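Local coordinates for copper homeostasis protein CutC (PDB 2BDQ) that probably takes part in copper homeostasis, may bind copper ions and folds as an eight-stranded TIM-type barrel, at residues A[73-76]-A[77-80]; A[104-107]-A[108-112]; A[114-118]-A[119-123]. All coordinates share one frame; numbering follows the deposited sequence.

Interaction 1 (A[73-76]-A[77-80])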
# COMPACT_ATOMS: atom_id res chain seq x y z
N LEU A 73 11.72 -6.17 13.18
CA LEU A 73 10.40 -6.59 12.72
C LEU A 73 10.16 -6.14 11.27
O LEU A 73 9.60 -6.89 10.46
CB LEU A 73 9.34 -6.02 13.66
CG LEU A 73 7.98 -6.75 13.67
CD1 LEU A 73 7.16 -6.33 14.89
CD2 LEU A 73 7.26 -6.43 12.39
N GLU A 74 10.59 -4.93 10.94
CA GLU A 74 10.44 -4.41 9.59
C GLU A 74 11.32 -5.19 8.61
O GLU A 74 10.95 -5.38 7.45
CB GLU A 74 10.76 -2.92 9.57
CG GLU A 74 9.61 -2.08 10.15
CD GLU A 74 10.04 -0.71 10.65
OE1 GLU A 74 9.14 0.08 11.00
OE2 GLU A 74 11.25 -0.43 10.69
N LEU A 75 12.48 -5.64 9.07
CA LEU A 75 13.36 -6.43 8.22
C LEU A 75 12.72 -7.80 8.00
O LEU A 75 12.88 -8.41 6.95
CB LEU A 75 14.75 -6.59 8.86
CG LEU A 75 15.62 -5.34 8.96
CD1 LEU A 75 16.86 -5.62 9.80
CD2 LEU A 75 16.03 -4.88 7.55
N ARG A 76 11.98 -8.28 9.00
CA ARG A 76 11.29 -9.57 8.90
C ARG A 76 10.18 -9.45 7.86
O ARG A 76 9.90 -10.39 7.12
CB ARG A 76 10.70 -9.96 10.26
CG ARG A 76 9.73 -11.16 10.26
CD ARG A 76 10.45 -12.52 10.22
NE ARG A 76 10.73 -12.99 8.87
CZ ARG A 76 9.81 -13.42 8.01
NH1 ARG A 76 8.52 -13.45 8.35
NH2 ARG A 76 10.18 -13.83 6.80
N ILE A 77 9.56 -8.28 7.80
CA ILE A 77 8.50 -8.02 6.85
C ILE A 77 9.07 -8.03 5.43
O ILE A 77 8.54 -8.69 4.53
CB ILE A 77 7.84 -6.64 7.13
CG1 ILE A 77 7.00 -6.74 8.40
CG2 ILE A 77 7.00 -6.20 5.95
CD1 ILE A 77 6.53 -5.41 8.95
N MSE A 78 10.18 -7.32 5.25
CA MSE A 78 10.83 -7.24 3.95
C MSE A 78 11.31 -8.60 3.44
O MSE A 78 11.20 -8.89 2.25
CB MSE A 78 12.01 -6.25 4.01
CG MSE A 78 11.55 -4.82 4.28
SE MSE A 78 12.99 -3.57 4.65
CE MSE A 78 13.80 -3.49 2.92
N GLU A 79 11.83 -9.43 4.34
CA GLU A 79 12.29 -10.75 3.91
C GLU A 79 11.09 -11.55 3.42
O GLU A 79 11.17 -12.24 2.42
CB GLU A 79 12.97 -11.50 5.07
CG GLU A 79 13.37 -12.94 4.72
CD GLU A 79 13.99 -13.68 5.91
OE1 GLU A 79 13.32 -13.81 6.96
OE2 GLU A 79 15.14 -14.14 5.78
N GLU A 80 9.97 -11.43 4.13
CA GLU A 80 8.75 -12.15 3.76
C GLU A 80 8.23 -11.64 2.42
O GLU A 80 7.87 -12.43 1.55
CB GLU A 80 7.68 -11.96 4.83
CG GLU A 80 6.41 -12.80 4.62
CD GLU A 80 6.69 -14.30 4.60
OE1 GLU A 80 7.51 -14.77 5.42
OE2 GLU A 80 6.09 -15.00 3.76
O HOH W 1 13.71 -12.36 9.50

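Interaction 2 (A[104-107]-A[108-112])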
# COMPACT_ATOMS: atom_id res chain seq x y z
N ILE A 104 25.12 3.07 3.88
CA ILE A 104 24.50 1.82 3.49
C ILE A 104 24.64 0.79 4.59
O ILE A 104 25.74 0.49 5.05
CB ILE A 104 25.13 1.27 2.20
CG1 ILE A 104 24.81 2.21 1.04
CG2 ILE A 104 24.62 -0.13 1.93
CD1 ILE A 104 25.32 1.74 -0.28
N ASP A 105 23.51 0.24 5.03
CA ASP A 105 23.52 -0.77 6.08
C ASP A 105 23.80 -2.13 5.42
O ASP A 105 22.87 -2.88 5.12
CB ASP A 105 22.18 -0.81 6.81
CG ASP A 105 22.21 -1.69 8.05
OD1 ASP A 105 23.06 -2.60 8.10
OD2 ASP A 105 21.39 -1.47 8.97
N THR A 106 25.08 -2.41 5.21
CA THR A 106 25.51 -3.66 4.58
C THR A 106 25.06 -4.91 5.32
O THR A 106 24.62 -5.87 4.70
CB THR A 106 27.06 -3.71 4.44
OG1 THR A 106 27.52 -2.59 3.68
CG2 THR A 106 27.49 -4.99 3.74
N GLU A 107 25.18 -4.91 6.64
CA GLU A 107 24.78 -6.08 7.41
C GLU A 107 23.30 -6.41 7.25
O GLU A 107 22.94 -7.58 7.09
CB GLU A 107 25.12 -5.89 8.90
CG GLU A 107 24.85 -4.49 9.43
CD GLU A 107 26.04 -3.55 9.26
OE1 GLU A 107 27.10 -3.82 9.88
OE2 GLU A 107 25.93 -2.55 8.52
N ALA A 108 22.45 -5.39 7.26
CA ALA A 108 21.01 -5.62 7.11
C ALA A 108 20.71 -6.18 5.72
O ALA A 108 19.94 -7.13 5.59
CB ALA A 108 20.23 -4.33 7.35
N ILE A 109 21.31 -5.59 4.69
CA ILE A 109 21.08 -6.06 3.33
C ILE A 109 21.55 -7.50 3.14
O ILE A 109 20.87 -8.30 2.49
CB ILE A 109 21.81 -5.17 2.29
CG1 ILE A 109 21.21 -3.77 2.29
CG2 ILE A 109 21.68 -5.78 0.89
CD1 ILE A 109 21.97 -2.79 1.45
N GLU A 110 22.70 -7.84 3.71
CA GLU A 110 23.20 -9.21 3.58
C GLU A 110 22.23 -10.20 4.20
O GLU A 110 22.10 -11.32 3.72
CB GLU A 110 24.60 -9.35 4.22
CG GLU A 110 25.66 -8.50 3.54
CD GLU A 110 27.08 -8.82 4.00
OE1 GLU A 110 27.33 -8.87 5.23
OE2 GLU A 110 27.95 -9.03 3.13
N GLN A 111 21.54 -9.78 5.26
CA GLN A 111 20.56 -10.65 5.93
C GLN A 111 19.43 -11.03 4.97
O GLN A 111 18.84 -12.11 5.08
CB GLN A 111 19.95 -9.96 7.15
CG GLN A 111 20.79 -9.98 8.43
CD GLN A 111 20.08 -9.32 9.61
OE1 GLN A 111 20.11 -8.09 9.77
NE2 GLN A 111 19.42 -10.12 10.44
N LEU A 112 19.14 -10.15 4.01
CA LEU A 112 18.07 -10.40 3.06
C LEU A 112 18.54 -11.00 1.73
O LEU A 112 17.72 -11.52 0.96
CB LEU A 112 17.31 -9.10 2.78
CG LEU A 112 16.68 -8.37 3.97
CD1 LEU A 112 16.31 -6.95 3.56
CD2 LEU A 112 15.47 -9.14 4.46

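Interaction 3 (A[114-118]-A[119-123])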
# COMPACT_ATOMS: atom_id res chain seq x y z
N PRO A 114 20.01 -13.85 0.84
CA PRO A 114 19.61 -15.24 0.57
C PRO A 114 18.17 -15.37 0.07
O PRO A 114 17.89 -16.11 -0.86
CB PRO A 114 19.83 -15.93 1.91
CG PRO A 114 20.97 -15.12 2.52
CD PRO A 114 20.55 -13.71 2.20
N ALA A 115 17.25 -14.63 0.69
CA ALA A 115 15.85 -14.68 0.28
C ALA A 115 15.67 -14.19 -1.16
O ALA A 115 14.77 -14.65 -1.86
CB ALA A 115 14.99 -13.85 1.22
N THR A 116 16.52 -13.27 -1.59
CA THR A 116 16.44 -12.71 -2.94
C THR A 116 16.62 -13.77 -4.02
O THR A 116 16.20 -13.59 -5.16
CB THR A 116 17.49 -11.62 -3.17
OG1 THR A 116 17.26 -10.52 -2.28
CG2 THR A 116 17.40 -11.11 -4.60
N GLN A 117 17.29 -14.86 -3.65
CA GLN A 117 17.52 -15.97 -4.55
C GLN A 117 18.07 -15.57 -5.92
O GLN A 117 17.62 -16.07 -6.96
CB GLN A 117 16.23 -16.76 -4.72
CG GLN A 117 15.68 -17.27 -3.40
CD GLN A 117 14.26 -17.82 -3.53
OE1 GLN A 117 14.03 -18.85 -4.18
NE2 GLN A 117 13.30 -17.12 -2.93
N GLY A 118 19.04 -14.65 -5.92
CA GLY A 118 19.66 -14.22 -7.15
C GLY A 118 18.92 -13.25 -8.05
O GLY A 118 19.48 -12.81 -9.05
N LEU A 119 17.68 -12.88 -7.72
CA LEU A 119 16.99 -11.95 -8.60
C LEU A 119 17.75 -10.62 -8.66
O LEU A 119 18.47 -10.27 -7.73
CB LEU A 119 15.55 -11.70 -8.13
CG LEU A 119 14.56 -12.87 -8.06
CD1 LEU A 119 13.16 -12.28 -7.98
CD2 LEU A 119 14.67 -13.77 -9.28
N PRO A 120 17.61 -9.88 -9.78
CA PRO A 120 18.27 -8.59 -9.96
C PRO A 120 17.85 -7.65 -8.83
O PRO A 120 16.67 -7.60 -8.48
CB PRO A 120 17.75 -8.12 -11.31
CG PRO A 120 17.55 -9.40 -12.05
CD PRO A 120 16.91 -10.29 -11.01
N LEU A 121 18.80 -6.90 -8.29
CA LEU A 121 18.52 -5.99 -7.19
C LEU A 121 18.81 -4.53 -7.52
O LEU A 121 19.82 -4.21 -8.15
CB LEU A 121 19.33 -6.38 -5.96
CG LEU A 121 19.04 -7.74 -5.34
CD1 LEU A 121 20.08 -8.04 -4.27
CD2 LEU A 121 17.64 -7.75 -4.75
N VAL A 122 17.91 -3.65 -7.10
CA VAL A 122 18.08 -2.22 -7.32
C VAL A 122 17.92 -1.46 -6.00
O VAL A 122 17.03 -1.76 -5.21
CB VAL A 122 17.09 -1.68 -8.40
CG1 VAL A 122 15.79 -2.41 -8.34
CG2 VAL A 122 16.88 -0.18 -8.23
N PHE A 123 18.84 -0.52 -5.78
CA PHE A 123 18.86 0.34 -4.58
C PHE A 123 18.14 1.63 -5.02
O PHE A 123 18.50 2.24 -6.03
CB PHE A 123 20.32 0.62 -4.18
CG PHE A 123 20.50 1.05 -2.75
CD1 PHE A 123 20.31 2.38 -2.36
CD2 PHE A 123 20.80 0.12 -1.77
CE1 PHE A 123 20.42 2.76 -1.02
CE2 PHE A 123 20.91 0.50 -0.43
CZ PHE A 123 20.72 1.82 -0.06

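Interaction 1 (A[73-76]-A[77-80])
Leu73 to Glu80 form just over two turns of one continuous helix, in which the N-H groups of Ile77, Met78, Glu79 and Glu80 bond to the carbonyls of Leu73, Glu74, Leu75 and Arg76, each four residues back. On the polar side, Arg76 bridges two acids of the next turn. Its CG lies opposite the backbone N (chi1 169°), and bends at chi2 and chi3 fold the guanidinium along the helix. Arg76 NH2 divides itself between two carboxylates: it bonds to Glu79 OE1 at 3.1 Å and to Glu80 OE1, also at 3.1 Å. Both oxygens lie near the guanidinium plane, at its edge, and each is met on its anti side, somewhat out of the carboxylate plane. The carboxylate planes are turned away from the guanidinium, by 50° for Glu79 and 74° for Glu80, and the further bonds from NE to Glu79 and NH1 to Glu80 are weak. A water accepts from Arg76 NE (3.1 Å) and donates to Glu79 OE1 (3.0 Å). On another flank, Leu73 CD2 touches Ile77 CD1 at 3.7 Å. Arg76 NH1 also pairs with Glu45 of the second subunit, and Glu80 OE2 with Arg84, so the network reaches the dimer interface. Within the subunit, helix 72-87 links strand 56-60 to strand 92-95, with Leu75 and Glu79 packed against helix 106-116.

Interaction 2 (A[104-107]-A[108-112])
The carboxylate of Asp105 has Ala108 over one face: the methyl CB sits 3.4 Å from Asp105 CG, and from that same side Ala108 N donates to Asp105 OD1 at 3.0 Å, 58° out of the carboxylate plane. Past OD1, and beyond the other face, comes Glu107, whose OE2 lies 2.9 Å from Asp105 OD1, a doubtful approach because both atoms are acceptors. Asp105 is the N-cap of helix 106-116. With CG swung opposite its own backbone N (chi1 -171°), the carboxylate reaches forward to the first turn and receives the N-H of Ala108, while Asp105 O takes that of Ile109 at 3.2 Å. An inverse gamma turn centred on Asp105 brings the chain round into the helix. Farther along, the methyl CG2 of Thr106 rests against Glu110 CD at 3.9 Å, and Glu110 N bonds to Thr106 O. On the buried flank Ile104 CG2 meets Ile109 CD1 at 3.8 Å; Ile104 also packs on helix 135-144, and Ile109 on Ile97. The capping bond gives a first-turn amide an acceptor, and a negative Asp105 would suit the positive end of the helix dipole.

Interaction 3 (A[114-118]-A[119-123])
Thr116 and Leu121 meet tip to tip, the methyl CG2 of Thr116 pressing on Leu121 CD2 at 3.4 Å, tighter than usual for two carbons. Two rotamers bring about this meeting. In Thr116, chi1 of -62° sets OG1 opposite the carbonyl carbon and CG2 opposite the backbone N, so the methyl faces the strand while OG1 makes a weak hydrogen bond back to Leu112 O. Leu121 has its CG beside the backbone N (chi1 -63°); with CD1 extended, anti to CA, the other branch, CD2, is turned against the threonine, and Leu121 CD2 also lies 3.7 Å from Thr116 OG1. Between the two, the chain reverses through a type I' beta turn from Thr116 to Leu119, closed by Leu119 N donating to Thr116 O at 3.0 Å. The bond is nearly straight at the hydrogen, although the donor stands above the carbonyl plane. Gln117 and Gly118 occupy the middle of the turn, both with positive phi. The Gln117 side chain is extended at chi2, and the turn of its amide brings NE2 to Ala115 O at 3.1 Å, with that oxygen close to the amide plane. Leu119 folds over the turn, its CG 3.4 Å from Thr116 O, and its side chain touches Val86 of helix 72-87. Beyond it, Pro120 and Val122 join strand 92-95 by backbone bonds, and Leu121 is bonded on the other neighbour to Thr148 and Arg149. The chemistry is split in two: polar bonds satisfy the last carbonyls of helix 106-116, at Ala115 and Thr116, as the chain turns away, whereas the apolar part is a methyl-to-methyl contact that joins the helix end to the start of strand 121-123.

Overall arrangement
The three contacts follow one another along the chain, in the two helix-strand units that lead into the fourth and fifth strands of the parallel barrel. Interaction 1 belongs to helix 72-87, before strand 92-95; interaction 2 starts helix 106-116, after that strand; interaction 3 ends the same helix and leads into strand 121-123. Their centres are about 12 Å apart for 1 and 2 and for 2 and 3, and about 14 Å for 1 and 3. The two helices pack directly, Leu112 CD2 lying 3.5 Å from Glu79 CB, and Ile109 CD1 reaches Phe123 CE2 at 3.9 Å. Helices 72-87 and 106-116 lie side by side outside the barrel, while interaction 1 alone faces the second subunit.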